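Long-range contacts in (R)-specific secondary-alkylsulfatase (Pseudomonas sp., PDB 4AXH), which hydrolyses secondary alkyl sulfates enantioselectively with strict inversion of configuration, using a pair of zinc ions to release (S)-alcohols and sulfate: residues A[573-579]-A[606-612]; A[214-219]-A[543-547]; A[580-584]-A[595-600]. All blocks are in the same frame, centred on the assembly; numbering follows the deposited sequence.

Contact 1: residues A[573-579]-A[606-612]; sequences NWVFEDL and TVKLTKP
Strands 573-576 and 606-609 run side by side as a parallel pair, and on one face Val-607 lies over the indole of Trp-574. Val-607 CB stands 4.0 Å from the centroid of the six-membered ring of Trp-574, 18° off its normal, which makes the contact a CH-pi interaction. The next pair on this face repeats it: Leu-609 CD2 sits 4.0 Å from the centroid of the Phe-576 ring, displaced toward the rim. The same methyl also reaches Trp-574 CE3 (3.7 Å from Leu-609 CD2), so one leucine joins both aromatic residues. Between the backbones, Val-575 carries two bonds: its N gives a nearly straight bond to Val-607 O (2.8 Å), while its O takes Leu-609 N at 3.1 Å. The strand order fits the SCP2-like fold of the C-terminal region, a mixed sheet in which this is the parallel pair. Helices 611-618 and 640-646 cover the aromatic face with Leu-614, Leu-642 and Phe-646. The opposite face carries Asn-573, Val-575, Thr-606 and Lys-608; here Val-575 CG1 meets Thr-606 CG2 at 3.9 Å. Past the strands, Thr-610 is the N-cap of helix 611-618, and Asp-578 reaches the first turn from segment 573-579. With CG between the backbone N and the carbonyl carbon (chi1 68°), the Asp-578 carboxylate turns its OD1 to Lys-611 N, 3.1 Å away and met on the syn side but well out of the carboxylate plane; a weaker bond uses OD2. This negative group beside the helix N-terminus is likely favourable to the helix dipole.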
ATOM      1  N   ASN A 573       2.232  27.883  20.026  1.00 85.99           N
ATOM      2  CA  ASN A 573       3.132  27.076  20.844  1.00 84.09           C
ATOM      3  C   ASN A 573       2.280  26.420  21.923  1.00 84.20           C
ATOM      4  O   ASN A 573       1.316  27.019  22.406  1.00 84.00           O
ATOM      5  CB  ASN A 573       4.225  27.914  21.492  1.00 86.81           C
ATOM      6  CG  ASN A 573       5.379  28.214  20.577  1.00126.95           C
ATOM      7  OD1 ASN A 573       5.607  27.536  19.566  1.00123.80           O
ATOM      8  ND2 ASN A 573       6.158  29.223  20.935  1.00123.94           N
ATOM      9  N   TRP A 574       2.605  25.172  22.256  1.00 77.00           N
ATOM     10  CA  TRP A 574       1.930  24.373  23.270  1.00 74.58           C
ATOM     11  C   TRP A 574       3.011  23.826  24.189  1.00 77.22           C
ATOM     12  O   TRP A 574       4.034  23.314  23.707  1.00 77.82           O
ATOM     13  CB  TRP A 574       1.142  23.226  22.615  1.00 72.30           C
ATOM     14  CG  TRP A 574      -0.067  23.660  21.847  1.00 72.26           C
ATOM     15  CD1 TRP A 574      -0.097  24.226  20.604  1.00 75.05           C
ATOM     16  CD2 TRP A 574      -1.430  23.520  22.257  1.00 71.78           C
ATOM     17  NE1 TRP A 574      -1.396  24.497  20.239  1.00 74.44           N
ATOM     18  CE2 TRP A 574      -2.237  24.045  21.221  1.00 75.57           C
ATOM     19  CE3 TRP A 574      -2.052  22.981  23.397  1.00 72.90           C
ATOM     20  CZ2 TRP A 574      -3.633  24.064  21.296  1.00 74.55           C
ATOM     21  CZ3 TRP A 574      -3.435  23.010  23.475  1.00 74.25           C
ATOM     22  CH2 TRP A 574      -4.210  23.556  22.438  1.00 74.79           C
ATOM     23  N   VAL A 575       2.823  23.990  25.508  1.00 71.15           N
ATOM     24  CA  VAL A 575       3.794  23.534  26.502  1.00 69.44           C
ATOM     25  C   VAL A 575       3.131  22.719  27.564  1.00 73.98           C
ATOM     26  O   VAL A 575       2.178  23.171  28.193  1.00 73.36           O
ATOM     27  CB  VAL A 575       4.842  24.584  27.002  1.00 72.18           C
ATOM     28  CG1 VAL A 575       4.635  25.976  26.389  1.00 72.08           C
ATOM     29  CG2 VAL A 575       4.951  24.645  28.525  1.00 71.49           C
ATOM     30  N   PHE A 576       3.594  21.481  27.705  1.00 72.30           N
ATOM     31  CA  PHE A 576       3.051  20.508  28.635  1.00 73.21           C
ATOM     32  C   PHE A 576       4.033  20.259  29.772  1.00 81.61           C
ATOM     33  O   PHE A 576       4.992  19.496  29.623  1.00 81.49           O
ATOM     34  CB  PHE A 576       2.687  19.213  27.885  1.00 74.72           C
ATOM     35  CG  PHE A 576       1.567  19.350  26.883  1.00 75.47           C
ATOM     36  CD1 PHE A 576       1.829  19.728  25.569  1.00 77.63           C
ATOM     37  CD2 PHE A 576       0.258  19.057  27.237  1.00 77.87           C
ATOM     38  CE1 PHE A 576       0.794  19.831  24.630  1.00 80.47           C
ATOM     39  CE2 PHE A 576      -0.775  19.160  26.300  1.00 79.11           C
ATOM     40  CZ  PHE A 576      -0.501  19.548  25.002  1.00 78.54           C
ATOM     41  N   GLU A 577       3.803  20.946  30.896  1.00 82.30           N
ATOM     42  CA  GLU A 577       4.630  20.914  32.106  1.00 84.77           C
ATOM     43  C   GLU A 577       4.824  19.519  32.703  1.00 91.74           C
ATOM     44  O   GLU A 577       5.942  19.169  33.097  1.00 92.10           O
ATOM     45  CB  GLU A 577       4.132  21.934  33.162  1.00 86.87           C
ATOM     46  CG  GLU A 577       2.624  21.934  33.432  1.00101.93           C
ATOM     47  CD  GLU A 577       1.834  23.220  33.189  1.00122.21           C
ATOM     48  OE1 GLU A 577       2.262  24.052  32.355  1.00113.63           O
ATOM     49  OE2 GLU A 577       0.764  23.379  33.824  1.00107.74           O
ATOM     50  N   ASP A 578       3.746  18.717  32.735  1.00 89.01           N
ATOM     51  CA  ASP A 578       3.761  17.347  33.256  1.00 89.10           C
ATOM     52  C   ASP A 578       4.542  16.379  32.348  1.00 93.38           C
ATOM     53  O   ASP A 578       4.988  15.326  32.816  1.00 93.48           O
ATOM     54  CB  ASP A 578       2.315  16.845  33.450  1.00 90.91           C
ATOM     55  CG  ASP A 578       1.546  16.638  32.159  1.00100.04           C
ATOM     56  OD1 ASP A 578       1.632  17.519  31.266  1.00100.66           O
ATOM     57  OD2 ASP A 578       0.872  15.588  32.032  1.00104.54           O
ATOM     58  N   LEU A 579       4.677  16.730  31.052  1.00 89.52           N
ATOM     59  CA  LEU A 579       5.335  15.927  30.020  1.00 89.18           C
ATOM     60  C   LEU A 579       6.718  16.418  29.659  1.00 92.57           C
ATOM     61  O   LEU A 579       7.425  15.710  28.934  1.00 92.23           O
ATOM     62  CB  LEU A 579       4.487  15.964  28.738  1.00 89.31           C
ATOM     63  CG  LEU A 579       3.398  14.926  28.579  1.00 93.96           C
ATOM     64  CD1 LEU A 579       2.339  15.425  27.642  1.00 93.94           C
ATOM     65  CD2 LEU A 579       3.961  13.632  28.026  1.00 97.01           C
ATOM     66  N   THR A 606       0.740  31.105  23.095  1.00 91.64           N
ATOM     67  CA  THR A 606       1.478  30.059  23.815  1.00 90.54           C
ATOM     68  C   THR A 606       0.512  29.435  24.812  1.00 91.22           C
ATOM     69  O   THR A 606      -0.131  30.150  25.570  1.00 90.43           O
ATOM     70  CB  THR A 606       2.812  30.590  24.385  1.00101.35           C
ATOM     71  OG1 THR A 606       3.579  31.155  23.313  1.00105.37           O
ATOM     72  CG2 THR A 606       3.634  29.506  25.101  1.00 97.35           C
ATOM     73  N   VAL A 607       0.328  28.117  24.732  1.00 86.14           N
ATOM     74  CA  VAL A 607      -0.649  27.392  25.547  1.00 84.90           C
ATOM     75  C   VAL A 607       0.008  26.461  26.574  1.00 87.77           C
ATOM     76  O   VAL A 607       0.441  25.359  26.229  1.00 87.49           O
ATOM     77  CB  VAL A 607      -1.704  26.648  24.669  1.00 87.81           C
ATOM     78  CG1 VAL A 607      -2.963  26.341  25.466  1.00 87.18           C
ATOM     79  CG2 VAL A 607      -2.054  27.429  23.396  1.00 87.42           C
ATOM     80  N   LYS A 608       0.071  26.913  27.836  1.00 83.63           N
ATOM     81  CA  LYS A 608       0.615  26.138  28.951  1.00 83.92           C
ATOM     82  C   LYS A 608      -0.533  25.371  29.615  1.00 89.08           C
ATOM     83  O   LYS A 608      -1.521  25.986  30.019  1.00 89.63           O
ATOM     84  CB  LYS A 608       1.310  27.041  29.985  1.00 86.50           C
ATOM     85  CG  LYS A 608       2.468  27.885  29.437  1.00101.04           C
ATOM     86  CD  LYS A 608       3.546  28.160  30.502  1.00109.17           C
ATOM     87  CE  LYS A 608       3.123  29.050  31.658  1.00108.82           C
ATOM     88  NZ  LYS A 608       4.036  28.910  32.827  1.00105.16           N
ATOM     89  N   LEU A 609      -0.413  24.029  29.692  1.00 84.73           N
ATOM     90  CA  LEU A 609      -1.398  23.094  30.260  1.00 83.72           C
ATOM     91  C   LEU A 609      -0.725  21.769  30.518  1.00 87.63           C
ATOM     92  O   LEU A 609       0.466  21.622  30.240  1.00 87.69           O
ATOM     93  CB  LEU A 609      -2.600  22.894  29.294  1.00 83.53           C
ATOM     94  CG  LEU A 609      -2.414  22.063  27.991  1.00 87.62           C
ATOM     95  CD1 LEU A 609      -3.731  21.889  27.279  1.00 89.92           C
ATOM     96  CD2 LEU A 609      -1.447  22.713  27.015  1.00 87.14           C
ATOM     97  N   THR A 610      -1.486  20.795  31.017  1.00 84.70           N
ATOM     98  CA  THR A 610      -0.997  19.438  31.266  1.00 85.11           C
ATOM     99  C   THR A 610      -1.748  18.455  30.352  1.00 91.36           C
ATOM    100  O   THR A 610      -2.835  18.798  29.870  1.00 92.03           O
ATOM    101  CB  THR A 610      -1.142  19.057  32.759  1.00 87.08           C
ATOM    102  OG1 THR A 610      -2.515  18.840  33.085  1.00 82.10           O
ATOM    103  CG2 THR A 610      -0.529  20.079  33.692  1.00 83.95           C
ATOM    104  N   LYS A 611      -1.187  17.239  30.125  1.00 87.52           N
ATOM    105  CA  LYS A 611      -1.862  16.208  29.325  1.00 86.91           C
ATOM    106  C   LYS A 611      -3.244  15.858  29.933  1.00 88.90           C
ATOM    107  O   LYS A 611      -4.217  15.935  29.177  1.00 87.83           O
ATOM    108  CB  LYS A 611      -0.995  14.952  29.123  1.00 89.62           C
ATOM    109  CG  LYS A 611      -1.531  14.005  28.029  1.00104.31           C
ATOM    110  CD  LYS A 611      -1.557  12.543  28.491  1.00112.51           C
ATOM    111  CE  LYS A 611      -2.215  11.609  27.504  1.00114.09           C
ATOM    112  NZ  LYS A 611      -2.088  10.180  27.917  1.00119.70           N
ATOM    113  N   PRO A 612      -3.397  15.590  31.272  1.00 84.54           N
ATOM    114  CA  PRO A 612      -4.750  15.313  31.800  1.00 84.00           C
ATOM    115  C   PRO A 612      -5.782  16.417  31.518  1.00 86.73           C
ATOM    116  O   PRO A 612      -6.931  16.082  31.242  1.00 85.48           O
ATOM    117  CB  PRO A 612      -4.525  15.048  33.296  1.00 85.78           C
ATOM    118  CG  PRO A 612      -3.153  15.530  33.600  1.00 90.42           C
ATOM    119  CD  PRO A 612      -2.372  15.459  32.335  1.00 85.94           C
TER

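Contact 2: residues A[214-219]-A[543-547]; sequences AVSENI and MGRAL
Ile-219 meets the loop residues Met-543 and Leu-547 with its branches divided between them. Its CD1 lies 3.4 Å from Met-543 O, against the backbone of the loop, and the same methyl touches Leu-547 CD2 at 3.9 Å. Its other branch, CG2, packs on the second leucine methyl, CD1 of Leu-547, at 4.0 Å. Met-543 reaches from the loop toward the helix: bends at chi2 and chi3 fold its thioether over, and the terminal CE settles 3.7 Å from Asn-218 CB, close also to Ile-219 CG1. One turn back along the helix, Val-215 CG1 faces Ala-546 CB at 4.1 Å, an apolar contact.

A second shell fixes these groups. The Asn-218 amide is turned back along its own helix, its ND2 giving a bond of 2.9 Å to Ala-214 O, with the acceptor close to the amide plane (4° out of it) and the N-H...O angle at 163°. This bond holds the amide at a set rotation, while its CB stays turned to the methionine. Phe-185 of helix 182-185 and Leu-261 of a loop touch Met-543; Leu-261 and Met-551 of helix 549-559 touch Val-215.

The helix belongs to the metallo-beta-lactamase region and the loop to the C-terminal region. The Asn-218 side chain is about 5 Å from those of the zinc ligand His-181 and the sulfate-binding Arg-323. The joint between the two segments therefore rests mainly on apolar packing, in which the Ile-219 and Met-543 methyls also lie against backbone carbonyls, while the Asn-218 amide, on the side of the dinuclear zinc site, gives an ND2 hydrogen to Ala-214 O of its own helix.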
ATOM      1  N   ALA A 214      -0.304  -0.033  19.005  1.00 39.53           N
ATOM      2  CA  ALA A 214      -1.583  -0.252  19.660  1.00 39.27           C
ATOM      3  C   ALA A 214      -2.441   1.054  19.623  1.00 48.93           C
ATOM      4  O   ALA A 214      -3.641   0.993  19.372  1.00 48.16           O
ATOM      5  CB  ALA A 214      -1.351  -0.714  21.089  1.00 38.78           C
ATOM      6  N   VAL A 215      -1.799   2.231  19.796  1.00 50.28           N
ATOM      7  CA  VAL A 215      -2.476   3.532  19.806  1.00 52.04           C
ATOM      8  C   VAL A 215      -2.654   4.216  18.414  1.00 61.28           C
ATOM      9  O   VAL A 215      -3.682   4.838  18.186  1.00 60.49           O
ATOM     10  CB  VAL A 215      -1.963   4.478  20.955  1.00 54.85           C
ATOM     11  CG1 VAL A 215      -1.794   3.723  22.277  1.00 53.25           C
ATOM     12  CG2 VAL A 215      -0.646   5.135  20.592  1.00 54.77           C
ATOM     13  N   SER A 216      -1.674   4.077  17.499  1.00 63.32           N
ATOM     14  CA  SER A 216      -1.678   4.728  16.173  1.00 65.82           C
ATOM     15  C   SER A 216      -2.551   4.092  15.085  1.00 78.58           C
ATOM     16  O   SER A 216      -3.279   4.810  14.394  1.00 78.98           O
ATOM     17  CB  SER A 216      -0.256   4.946  15.662  1.00 66.73           C
ATOM     18  OG  SER A 216       0.539   5.634  16.615  1.00 64.29           O
ATOM     19  N   GLU A 217      -2.445   2.763  14.903  1.00 81.39           N
ATOM     20  CA  GLU A 217      -3.239   2.044  13.898  1.00 84.73           C
ATOM     21  C   GLU A 217      -4.746   1.973  14.265  1.00 96.82           C
ATOM     22  O   GLU A 217      -5.594   1.912  13.358  1.00 95.91           O
ATOM     23  CB  GLU A 217      -2.659   0.632  13.631  1.00 86.16           C
ATOM     24  CG  GLU A 217      -2.949  -0.404  14.718  1.00 97.97           C
ATOM     25  CD  GLU A 217      -2.427  -1.813  14.508  1.00102.29           C
ATOM     26  OE1 GLU A 217      -2.915  -2.494  13.574  1.00 97.79           O
ATOM     27  OE2 GLU A 217      -1.571  -2.252  15.315  1.00 42.48           O
ATOM     28  N   ASN A 218      -5.050   1.999  15.603  1.00 99.80           N
ATOM     29  CA  ASN A 218      -6.385   1.872  16.217  1.00102.10           C
ATOM     30  C   ASN A 218      -7.129   3.184  16.592  1.00109.74           C
ATOM     31  O   ASN A 218      -8.328   3.106  16.912  1.00110.33           O
ATOM     32  CB  ASN A 218      -6.354   0.890  17.416  1.00104.05           C
ATOM     33  CG  ASN A 218      -5.894  -0.517  17.086  1.00127.09           C
ATOM     34  OD1 ASN A 218      -6.609  -1.204  16.192  1.00115.79           O
ATOM     35  ND2 ASN A 218      -4.915  -1.017  17.647  1.00121.58           N
ATOM     36  N   ILE A 219      -6.437   4.376  16.570  1.00106.96           N
ATOM     37  CA  ILE A 219      -7.050   5.684  16.908  1.00106.09           C
ATOM     38  C   ILE A 219      -6.979   6.789  15.761  1.00106.79           C
ATOM     39  O   ILE A 219      -7.787   7.711  15.811  1.00107.78           O
ATOM     40  CB  ILE A 219      -6.769   6.181  18.395  1.00109.23           C
ATOM     41  CG1 ILE A 219      -6.719   4.983  19.438  1.00109.16           C
ATOM     42  CG2 ILE A 219      -7.814   7.219  18.838  1.00110.06           C
ATOM     43  CD1 ILE A 219      -6.015   5.222  20.804  1.00115.43           C
ATOM     44  N   MET A 543      -9.916   4.063  24.963  1.00110.91           N
ATOM     45  CA  MET A 543      -8.678   3.884  24.204  1.00109.42           C
ATOM     46  C   MET A 543      -8.000   5.214  23.904  1.00111.03           C
ATOM     47  O   MET A 543      -6.796   5.307  24.108  1.00110.26           O
ATOM     48  CB  MET A 543      -8.933   3.085  22.921  1.00111.37           C
ATOM     49  CG  MET A 543      -8.902   1.575  23.116  1.00114.08           C
ATOM     50  SD  MET A 543      -7.313   0.850  22.723  1.00116.87           S
ATOM     51  CE  MET A 543      -7.252   1.230  20.972  1.00112.89           C
ATOM     52  N   GLY A 544      -8.760   6.231  23.488  1.00106.30           N
ATOM     53  CA  GLY A 544      -8.248   7.563  23.141  1.00105.39           C
ATOM     54  C   GLY A 544      -7.578   8.406  24.227  1.00108.04           C
ATOM     55  O   GLY A 544      -7.006   9.463  23.929  1.00107.53           O
ATOM     56  N   ARG A 545      -7.642   7.957  25.501  1.00103.98           N
ATOM     57  CA  ARG A 545      -7.008   8.662  26.622  1.00103.28           C
ATOM     58  C   ARG A 545      -5.468   8.560  26.589  1.00103.99           C
ATOM     59  O   ARG A 545      -4.796   9.460  27.084  1.00103.79           O
ATOM     60  CB  ARG A 545      -7.594   8.224  27.993  1.00106.30           C
ATOM     61  CG  ARG A 545      -7.251   6.806  28.433  1.00123.21           C
ATOM     62  CD  ARG A 545      -7.824   6.440  29.808  1.00140.36           C
ATOM     63  NE  ARG A 545      -6.782   6.391  30.844  1.00151.83           N
ATOM     64  CZ  ARG A 545      -6.822   5.630  31.936  1.00164.84           C
ATOM     65  NH1 ARG A 545      -7.865   4.840  32.166  1.00146.95           N
ATOM     66  NH2 ARG A 545      -5.825   5.660  32.810  1.00153.88           N
ATOM     67  N   ALA A 546      -4.929   7.471  25.984  1.00 97.97           N
ATOM     68  CA  ALA A 546      -3.501   7.142  25.835  1.00 96.23           C
ATOM     69  C   ALA A 546      -2.805   7.914  24.714  1.00 96.82           C
ATOM     70  O   ALA A 546      -1.633   7.640  24.410  1.00 96.41           O
ATOM     71  CB  ALA A 546      -3.334   5.648  25.606  1.00 96.78           C
ATOM     72  N   LEU A 547      -3.500   8.904  24.123  1.00 90.63           N
ATOM     73  CA  LEU A 547      -2.979   9.706  23.026  1.00 88.60           C
ATOM     74  C   LEU A 547      -2.019  10.787  23.463  1.00 87.20           C
ATOM     75  O   LEU A 547      -2.358  11.627  24.300  1.00 87.34           O
ATOM     76  CB  LEU A 547      -4.094  10.340  22.186  1.00 88.68           C
ATOM     77  CG  LEU A 547      -4.922   9.441  21.288  1.00 93.38           C
ATOM     78  CD1 LEU A 547      -5.830  10.302  20.426  1.00 93.80           C
ATOM     79  CD2 LEU A 547      -4.041   8.609  20.325  1.00 95.56           C
TER

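Contact 3: residues A[580-584]-A[595-600]; sequences KQDIA and RVGSLN
The carboxylate of Asp-582 has Leu-599 on one side of its plane, where Leu-599 CD1 comes to 3.6 Å from Asp-582 CG, and Val-575 of the neighbouring strand also lies near OD2. The second flat group, the Gln-581 amide, meets the opposite strand through its nitrogen: Val-596 CG1 stands 3.5 Å from Gln-581 NE2. A bend at chi2 (-135°) lays the Gln-581 amide across the valine in this way, and Pro-549 and Asp-550 of helix 549-559 also touch the glutamine. On the same side of the sheet as Val-596, Ile-583 makes a looser contact, its CG1 being 4.4 Å from Val-596 CG2, and beyond it lies Phe-553.

The backbone supplies the polar grip. Ala-584 N points at Arg-595 O, 3.0 Å away, with an N-H...O angle of 175°. Asp-582 O receives Gly-597 N at 2.8 Å, just where the chain leaves the strand through a type II turn from Arg-595 to Ser-598. Gly-597 occupies the third position of that turn with a positive phi of 83°, a conformation that favours glycine. Its return brings Leu-599 and Asn-600 past Ala-584, whose CB lies 3.8 Å from Asn-600 N. The Arg-595 guanidinium leads away to the second subunit, where it has a long, weak ion pair with Asp-338 of that subunit. At the start of the inner strand Lys-580 and Gln-581 both face Phe-576, as in a G1 beta bulge. The consecutive strands 581-588 and 591-596 form a beta hairpin, with Ile-583 and Val-596 a non-hydrogen-bonded pair in it, at the edge of a five-stranded sheet consistent with the SCP2-like fold of the C-terminal region.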
ATOM      1  N   LYS A 580       7.084  17.649  30.091  1.00 88.50           N
ATOM      2  CA  LYS A 580       8.333  18.341  29.742  1.00 87.68           C
ATOM      3  C   LYS A 580       8.543  18.366  28.205  1.00 90.27           C
ATOM      4  O   LYS A 580       9.663  18.248  27.694  1.00 89.80           O
ATOM      5  CB  LYS A 580       9.558  17.884  30.590  1.00 90.01           C
ATOM      6  CG  LYS A 580      10.082  16.452  30.387  1.00101.88           C
ATOM      7  CD  LYS A 580      11.398  16.212  31.136  1.00111.00           C
ATOM      8  CE  LYS A 580      11.814  14.758  31.162  1.00119.46           C
ATOM      9  NZ  LYS A 580      12.358  14.291  29.859  1.00126.07           N
ATOM     10  N   GLN A 581       7.414  18.516  27.480  1.00 85.87           N
ATOM     11  CA  GLN A 581       7.357  18.503  26.023  1.00 85.42           C
ATOM     12  C   GLN A 581       6.735  19.777  25.432  1.00 87.06           C
ATOM     13  O   GLN A 581       5.648  20.204  25.831  1.00 85.84           O
ATOM     14  CB  GLN A 581       6.619  17.243  25.526  1.00 86.83           C
ATOM     15  CG  GLN A 581       7.024  16.815  24.124  1.00103.05           C
ATOM     16  CD  GLN A 581       5.836  16.474  23.271  1.00124.92           C
ATOM     17  OE1 GLN A 581       5.224  15.408  23.412  1.00121.05           O
ATOM     18  NE2 GLN A 581       5.492  17.374  22.355  1.00117.30           N
ATOM     19  N   ASP A 582       7.436  20.355  24.459  1.00 82.82           N
ATOM     20  CA  ASP A 582       7.036  21.565  23.758  1.00 82.88           C
ATOM     21  C   ASP A 582       6.703  21.242  22.315  1.00 83.84           C
ATOM     22  O   ASP A 582       7.470  20.563  21.640  1.00 84.01           O
ATOM     23  CB  ASP A 582       8.157  22.608  23.832  1.00 85.94           C
ATOM     24  CG  ASP A 582       8.406  23.115  25.241  1.00103.75           C
ATOM     25  OD1 ASP A 582       9.211  22.487  25.969  1.00106.19           O
ATOM     26  OD2 ASP A 582       7.784  24.125  25.622  1.00110.21           O
ATOM     27  N   ILE A 583       5.555  21.707  21.847  1.00 77.77           N
ATOM     28  CA  ILE A 583       5.124  21.445  20.483  1.00 77.23           C
ATOM     29  C   ILE A 583       4.707  22.744  19.795  1.00 80.77           C
ATOM     30  O   ILE A 583       3.933  23.513  20.353  1.00 80.81           O
ATOM     31  CB  ILE A 583       4.122  20.231  20.379  1.00 80.44           C
ATOM     32  CG1 ILE A 583       3.607  19.942  18.945  1.00 81.11           C
ATOM     33  CG2 ILE A 583       3.024  20.211  21.441  1.00 81.16           C
ATOM     34  CD1 ILE A 583       2.519  20.855  18.384  1.00 92.12           C
ATOM     35  N   ALA A 584       5.244  22.995  18.596  1.00 76.49           N
ATOM     36  CA  ALA A 584       4.970  24.210  17.841  1.00 75.65           C
ATOM     37  C   ALA A 584       4.065  23.996  16.618  1.00 75.94           C
ATOM     38  O   ALA A 584       4.517  23.510  15.577  1.00 74.42           O
ATOM     39  CB  ALA A 584       6.284  24.878  17.439  1.00 76.72           C
ATOM     40  N   ARG A 595       5.701  20.641  14.858  1.00 76.85           N
ATOM     41  CA  ARG A 595       7.098  20.356  15.159  1.00 78.31           C
ATOM     42  C   ARG A 595       7.185  19.970  16.619  1.00 86.93           C
ATOM     43  O   ARG A 595       7.020  20.823  17.489  1.00 86.80           O
ATOM     44  CB  ARG A 595       7.982  21.593  14.916  1.00 78.79           C
ATOM     45  CG  ARG A 595       8.124  22.038  13.479  1.00 87.79           C
ATOM     46  CD  ARG A 595       8.973  23.280  13.410  1.00 99.83           C
ATOM     47  NE  ARG A 595       8.958  23.862  12.068  1.00113.10           N
ATOM     48  CZ  ARG A 595       9.623  24.958  11.720  1.00130.25           C
ATOM     49  NH1 ARG A 595      10.375  25.597  12.609  1.00120.17           N
ATOM     50  NH2 ARG A 595       9.542  25.425  10.482  1.00118.41           N
ATOM     51  N   VAL A 596       7.420  18.687  16.890  1.00 87.74           N
ATOM     52  CA  VAL A 596       7.543  18.147  18.248  1.00 89.47           C
ATOM     53  C   VAL A 596       8.949  18.474  18.747  1.00 97.85           C
ATOM     54  O   VAL A 596       9.914  18.335  17.990  1.00 97.89           O
ATOM     55  CB  VAL A 596       7.228  16.626  18.283  1.00 93.37           C
ATOM     56  CG1 VAL A 596       7.326  16.066  19.699  1.00 93.22           C
ATOM     57  CG2 VAL A 596       5.851  16.337  17.685  1.00 93.08           C
ATOM     58  N   GLY A 597       9.037  18.969  19.981  1.00 97.67           N
ATOM     59  CA  GLY A 597      10.295  19.368  20.616  1.00 99.01           C
ATOM     60  C   GLY A 597      10.773  20.769  20.266  1.00105.83           C
ATOM     61  O   GLY A 597      11.854  21.188  20.694  1.00104.90           O
ATOM     62  N   SER A 598       9.968  21.504  19.489  1.00104.79           N
ATOM     63  CA  SER A 598      10.291  22.856  19.055  1.00105.19           C
ATOM     64  C   SER A 598       9.340  23.869  19.707  1.00110.45           C
ATOM     65  O   SER A 598       8.345  23.490  20.336  1.00109.62           O
ATOM     66  CB  SER A 598      10.215  22.935  17.530  1.00108.32           C
ATOM     67  OG  SER A 598      10.730  24.147  17.006  1.00116.53           O
ATOM     68  N   LEU A 599       9.697  25.155  19.599  1.00108.36           N
ATOM     69  CA  LEU A 599       8.930  26.314  20.050  1.00108.47           C
ATOM     70  C   LEU A 599       9.224  27.439  19.065  1.00113.88           C
ATOM     71  O   LEU A 599      10.394  27.777  18.845  1.00113.65           O
ATOM     72  CB  LEU A 599       9.304  26.759  21.482  1.00108.32           C
ATOM     73  CG  LEU A 599       8.775  25.948  22.663  1.00112.60           C
ATOM     74  CD1 LEU A 599       9.563  26.264  23.914  1.00112.71           C
ATOM     75  CD2 LEU A 599       7.284  26.187  22.897  1.00114.70           C
ATOM     76  N   ASN A 600       8.177  27.992  18.437  1.00111.68           N
ATOM     77  CA  ASN A 600       8.366  29.095  17.501  1.00112.01           C
ATOM     78  C   ASN A 600       8.683  30.357  18.300  1.00117.07           C
ATOM     79  O   ASN A 600       7.971  30.667  19.259  1.00117.15           O
ATOM     80  CB  ASN A 600       7.153  29.307  16.606  1.00112.96           C
ATOM     81  CG  ASN A 600       7.495  30.095  15.371  1.00137.13           C
ATOM     82  OD1 ASN A 600       7.576  31.325  15.393  1.00135.48           O
ATOM     83  ND2 ASN A 600       7.766  29.397  14.279  1.00126.02           N
TER

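Overall arrangement
Contacts 1 and 3 hold neighbouring parts of one five-stranded sheet, with centres about 10 Å apart: strand 570-576 of contact 1 pairs with strand 581-588 of contact 3, as Trp-574 N gives a bond to Ile-583 O, and Asn-600 N gives one to Asn-573 OD1. Contact 1, in the interior of the sheet, is partly buried, with its aromatic face inside and its turn exposed, whereas contact 3 is a surface contact at the sheet edge whose arginine extends to the second subunit. Contact 2 differs in kind: apolar packing, with no hydrogen bond between its segments, joins separate family regions close to the zinc site. Lys-611 NZ, bonded to Arg-545 O, links it to contact 1; contact 3 stays about 9 Å from it by nearest atoms.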